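PDB 1YPX: putative vitamin-B12 independent methionine synthase family protein, which may, as its family does, transfer a methyl group from 5-methyltetrahydropteroyltriglutamate to homocysteine, with zinc bound, to make methionine. Local coordinates for residues 71-85 with 102-116. Numbering follows the deposited sequence.
Sequences WHFDFLENLDGVEGY and SVKITGPIDFTTHPF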
# COMPACT_ATOMS: atom_id res chain seq x y z
N TRP A 71 9.70 -3.25 1.14
CA TRP A 71 8.38 -3.75 1.54
C TRP A 71 7.66 -4.51 0.43
O TRP A 71 6.57 -4.11 0.02
CB TRP A 71 7.50 -2.59 2.01
CG TRP A 71 7.66 -2.21 3.46
CD1 TRP A 71 6.73 -1.58 4.24
CD2 TRP A 71 8.76 -2.54 4.32
NE1 TRP A 71 7.18 -1.51 5.54
CE2 TRP A 71 8.41 -2.09 5.62
CE3 TRP A 71 10.00 -3.18 4.13
CZ2 TRP A 71 9.26 -2.26 6.73
CZ3 TRP A 71 10.84 -3.35 5.23
CH2 TRP A 71 10.46 -2.89 6.51
N HIS A 72 8.24 -5.59 -0.06
CA HIS A 72 7.58 -6.35 -1.12
C HIS A 72 8.12 -7.76 -1.19
O HIS A 72 7.59 -8.67 -0.58
CB HIS A 72 7.77 -5.67 -2.48
CG HIS A 72 7.41 -6.54 -3.66
ND1 HIS A 72 6.22 -7.24 -3.73
CD2 HIS A 72 8.08 -6.82 -4.80
CE1 HIS A 72 6.18 -7.90 -4.87
NE2 HIS A 72 7.29 -7.67 -5.54
N PHE A 73 9.19 -7.92 -1.96
CA PHE A 73 9.81 -9.21 -2.11
C PHE A 73 10.48 -9.58 -0.80
O PHE A 73 10.72 -10.76 -0.55
CB PHE A 73 10.82 -9.17 -3.26
CG PHE A 73 11.96 -8.23 -3.03
CD1 PHE A 73 13.05 -8.61 -2.23
CD2 PHE A 73 11.97 -6.97 -3.62
CE1 PHE A 73 14.12 -7.75 -2.03
CE2 PHE A 73 13.04 -6.11 -3.43
CZ PHE A 73 14.11 -6.50 -2.63
N ASP A 74 10.80 -8.58 0.03
CA ASP A 74 11.41 -8.82 1.34
C ASP A 74 10.34 -9.41 2.25
O ASP A 74 10.62 -10.25 3.11
CB ASP A 74 11.92 -7.51 1.98
CG ASP A 74 13.33 -7.15 1.55
OD1 ASP A 74 14.29 -7.87 1.92
OD2 ASP A 74 13.47 -6.13 0.85
N PHE A 75 9.11 -8.95 2.07
CA PHE A 75 8.02 -9.45 2.86
C PHE A 75 7.70 -10.87 2.43
O PHE A 75 7.47 -11.75 3.27
CB PHE A 75 6.77 -8.58 2.70
CG PHE A 75 5.57 -9.13 3.41
CD1 PHE A 75 4.72 -10.02 2.77
CD2 PHE A 75 5.33 -8.82 4.74
CE1 PHE A 75 3.64 -10.59 3.44
CE2 PHE A 75 4.25 -9.38 5.43
CZ PHE A 75 3.41 -10.27 4.78
N LEU A 76 7.67 -11.09 1.12
CA LEU A 76 7.35 -12.41 0.59
C LEU A 76 8.43 -13.47 0.84
O LEU A 76 8.13 -14.57 1.33
CB LEU A 76 7.06 -12.31 -0.91
CG LEU A 76 5.80 -11.51 -1.26
CD1 LEU A 76 5.81 -11.18 -2.74
CD2 LEU A 76 4.55 -12.31 -0.88
N GLU A 77 9.67 -13.14 0.51
CA GLU A 77 10.77 -14.08 0.71
C GLU A 77 10.91 -14.46 2.18
O GLU A 77 11.66 -15.37 2.52
CB GLU A 77 12.09 -13.49 0.21
CG GLU A 77 12.68 -12.43 1.12
CD GLU A 77 14.14 -12.16 0.84
OE1 GLU A 77 14.94 -13.12 0.89
OE2 GLU A 77 14.50 -10.98 0.58
N ASN A 78 10.19 -13.76 3.05
CA ASN A 78 10.24 -14.05 4.48
C ASN A 78 9.04 -14.86 4.91
O ASN A 78 8.70 -14.91 6.09
CB ASN A 78 10.32 -12.77 5.30
CG ASN A 78 11.73 -12.28 5.47
OD1 ASN A 78 12.11 -11.26 4.92
ND2 ASN A 78 12.53 -13.02 6.24
N LEU A 79 8.37 -15.46 3.95
CA LEU A 79 7.23 -16.31 4.25
C LEU A 79 7.77 -17.73 4.05
O LEU A 79 8.52 -17.98 3.10
CB LEU A 79 6.09 -16.02 3.27
CG LEU A 79 5.36 -14.69 3.43
CD1 LEU A 79 4.43 -14.47 2.23
CD2 LEU A 79 4.54 -14.68 4.75
N ASP A 80 7.40 -18.63 4.95
CA ASP A 80 7.83 -20.03 4.85
C ASP A 80 7.36 -20.57 3.49
O ASP A 80 6.27 -20.24 3.03
CB ASP A 80 7.24 -20.85 6.01
CG ASP A 80 7.55 -22.36 5.92
OD1 ASP A 80 7.05 -23.03 4.97
OD2 ASP A 80 8.29 -22.89 6.80
N GLY A 81 8.21 -21.37 2.84
CA GLY A 81 7.87 -21.95 1.56
C GLY A 81 8.22 -21.06 0.38
O GLY A 81 7.99 -21.44 -0.78
N VAL A 82 8.76 -19.88 0.66
CA VAL A 82 9.14 -18.90 -0.37
C VAL A 82 10.59 -18.46 -0.13
O VAL A 82 11.05 -18.42 1.01
CB VAL A 82 8.27 -17.62 -0.31
CG1 VAL A 82 8.62 -16.69 -1.46
CG2 VAL A 82 6.80 -17.98 -0.33
N GLU A 83 11.29 -18.13 -1.21
CA GLU A 83 12.67 -17.69 -1.12
C GLU A 83 13.16 -17.12 -2.45
O GLU A 83 12.99 -17.75 -3.50
CB GLU A 83 13.57 -18.86 -0.68
CG GLU A 83 15.01 -18.47 -0.27
CD GLU A 83 15.06 -17.35 0.77
OE1 GLU A 83 14.86 -16.17 0.39
OE2 GLU A 83 15.29 -17.65 1.96
N GLY A 84 13.74 -15.93 -2.40
CA GLY A 84 14.24 -15.29 -3.61
C GLY A 84 15.40 -16.04 -4.23
O GLY A 84 16.06 -16.84 -3.56
N TYR A 85 15.65 -15.79 -5.51
CA TYR A 85 16.73 -16.45 -6.24
C TYR A 85 16.86 -15.89 -7.66
O TYR A 85 16.37 -16.48 -8.62
CB TYR A 85 16.49 -17.96 -6.30
CG TYR A 85 17.49 -18.79 -5.51
CD1 TYR A 85 17.12 -20.00 -4.92
CD2 TYR A 85 18.82 -18.36 -5.35
CE1 TYR A 85 18.04 -20.77 -4.20
CE2 TYR A 85 19.74 -19.12 -4.63
CZ TYR A 85 19.34 -20.32 -4.05
OH TYR A 85 20.26 -21.06 -3.34
N SER A 102 13.21 -12.91 -8.90
CA SER A 102 11.84 -13.11 -8.42
C SER A 102 11.83 -14.03 -7.21
O SER A 102 12.89 -14.41 -6.70
CB SER A 102 10.96 -13.72 -9.53
OG SER A 102 10.66 -12.78 -10.56
N VAL A 103 10.63 -14.36 -6.73
CA VAL A 103 10.45 -15.25 -5.58
C VAL A 103 10.01 -16.63 -6.05
O VAL A 103 9.10 -16.76 -6.88
CB VAL A 103 9.39 -14.72 -4.57
CG1 VAL A 103 9.99 -13.62 -3.70
CG2 VAL A 103 8.18 -14.19 -5.31
N LYS A 104 10.66 -17.66 -5.52
CA LYS A 104 10.35 -19.04 -5.86
C LYS A 104 9.53 -19.66 -4.72
O LYS A 104 9.87 -19.49 -3.55
CB LYS A 104 11.65 -19.84 -6.05
CG LYS A 104 12.72 -19.18 -6.94
CD LYS A 104 12.39 -19.26 -8.42
CE LYS A 104 13.26 -18.32 -9.25
NZ LYS A 104 13.03 -16.89 -8.88
N ILE A 105 8.44 -20.34 -5.06
CA ILE A 105 7.65 -20.99 -4.03
C ILE A 105 8.10 -22.44 -4.11
O ILE A 105 7.74 -23.14 -5.05
CB ILE A 105 6.13 -20.94 -4.33
CG1 ILE A 105 5.61 -19.51 -4.22
CG2 ILE A 105 5.38 -21.83 -3.36
CD1 ILE A 105 5.91 -18.68 -5.44
N THR A 106 8.90 -22.87 -3.13
CA THR A 106 9.43 -24.23 -3.12
C THR A 106 8.91 -25.10 -1.99
O THR A 106 9.33 -26.24 -1.84
CB THR A 106 10.96 -24.26 -3.00
OG1 THR A 106 11.35 -23.70 -1.74
CG2 THR A 106 11.61 -23.48 -4.13
N GLY A 107 8.01 -24.56 -1.18
CA GLY A 107 7.48 -25.35 -0.08
C GLY A 107 6.14 -24.80 0.33
O GLY A 107 5.70 -23.79 -0.21
N PRO A 108 5.47 -25.44 1.29
CA PRO A 108 4.16 -25.01 1.78
C PRO A 108 4.17 -23.60 2.40
O PRO A 108 4.88 -23.35 3.37
CB PRO A 108 3.81 -26.10 2.79
CG PRO A 108 5.15 -26.50 3.33
CD PRO A 108 5.96 -26.59 2.06
N ILE A 109 3.39 -22.69 1.82
CA ILE A 109 3.28 -21.29 2.26
C ILE A 109 2.86 -21.18 3.73
O ILE A 109 1.89 -21.81 4.15
CB ILE A 109 2.23 -20.50 1.42
CG1 ILE A 109 2.47 -20.68 -0.09
CG2 ILE A 109 2.29 -19.03 1.79
CD1 ILE A 109 3.76 -20.05 -0.61
N ASP A 110 3.56 -20.35 4.49
CA ASP A 110 3.19 -20.17 5.89
C ASP A 110 3.83 -18.94 6.51
O ASP A 110 4.75 -18.35 5.96
CB ASP A 110 3.55 -21.43 6.68
CG ASP A 110 2.91 -21.45 8.06
OD1 ASP A 110 1.83 -20.84 8.24
OD2 ASP A 110 3.47 -22.10 8.96
N PHE A 111 3.31 -18.56 7.68
CA PHE A 111 3.82 -17.40 8.38
C PHE A 111 4.08 -17.80 9.83
O PHE A 111 3.25 -18.47 10.45
CB PHE A 111 2.79 -16.27 8.31
CG PHE A 111 3.22 -15.00 8.99
CD1 PHE A 111 3.42 -14.96 10.37
CD2 PHE A 111 3.43 -13.84 8.25
CE1 PHE A 111 3.81 -13.79 11.01
CE2 PHE A 111 3.82 -12.67 8.87
CZ PHE A 111 4.02 -12.64 10.27
N THR A 112 5.22 -17.40 10.36
CA THR A 112 5.57 -17.73 11.74
C THR A 112 6.22 -16.55 12.42
O THR A 112 5.69 -15.98 13.37
CB THR A 112 6.55 -18.90 11.79
OG1 THR A 112 5.89 -20.08 11.33
CG2 THR A 112 7.04 -19.11 13.21
N THR A 113 7.40 -16.20 11.93
CA THR A 113 8.14 -15.08 12.48
C THR A 113 8.68 -14.26 11.33
O THR A 113 9.62 -14.68 10.65
CB THR A 113 9.30 -15.58 13.33
OG1 THR A 113 10.05 -16.55 12.59
CG2 THR A 113 8.78 -16.20 14.62
N HIS A 114 8.07 -13.11 11.10
CA HIS A 114 8.50 -12.22 10.02
C HIS A 114 9.23 -11.02 10.61
O HIS A 114 8.93 -10.58 11.72
CB HIS A 114 7.27 -11.77 9.22
CG HIS A 114 7.58 -11.36 7.81
ND1 HIS A 114 8.17 -10.15 7.49
CD2 HIS A 114 7.38 -12.00 6.63
CE1 HIS A 114 8.30 -10.06 6.18
NE2 HIS A 114 7.84 -11.17 5.64
N PRO A 115 10.24 -10.49 9.89
CA PRO A 115 11.02 -9.33 10.34
C PRO A 115 10.21 -8.04 10.34
O PRO A 115 10.55 -7.07 11.03
CB PRO A 115 12.16 -9.27 9.33
CG PRO A 115 12.30 -10.67 8.90
CD PRO A 115 10.89 -11.12 8.74
N PHE A 116 9.13 -8.01 9.56
CA PHE A 116 8.28 -6.84 9.47
C PHE A 116 7.55 -6.54 10.77
O PHE A 116 7.06 -5.43 10.95
CB PHE A 116 7.26 -7.02 8.34
CG PHE A 116 7.80 -6.70 6.97
CD1 PHE A 116 9.12 -6.97 6.66
CD2 PHE A 116 6.97 -6.14 6.00
CE1 PHE A 116 9.63 -6.70 5.38
CE2 PHE A 116 7.45 -5.87 4.71
CZ PHE A 116 8.78 -6.15 4.41
O HOH W 1 7.44 -17.17 8.44
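Trp71 and Phe116 stack face to face, with ring centroids 3.9 Å apart (Trp71 six-membered ring) and planes 30° from parallel. Phe75 meets the other face of Phe116 with its CB and ring edge, an offset edge-to-face contact with the ring planes at 62°. Phe116 is thus held between the two residues. The Phe75 ring also lies in an offset stack with the imidazole of His114, whose opposite face carries Asn78 CB. Phe75 CG stands anti to the backbone N (chi1 175°), which brings CD2 to both partners. His114 NE2 points at Phe75 O in a hydrogen bond modelled very short, its exact length uncertain. ND1 accepts Phe116 N in the ring plane, capping the start of helix 116-127. Farther along, strands 82-84 and 103-106 pair antiparallel. Gly81 O takes Thr106 N at 2.9 Å and Gly107 N at 3.1 Å from the same face of its carbonyl plane. Val82 CG2 rests on Ile109 CD1 at 3.7 Å. The Asp110 carboxylate forms a salt bridge with Lys171. Phe75 also touches Ile137 and Pro138 of strand 132-138. The His114 pattern would favour the neutral form, probably sets the ring's rotation, and ties the end of 102-116 to helix 73-76.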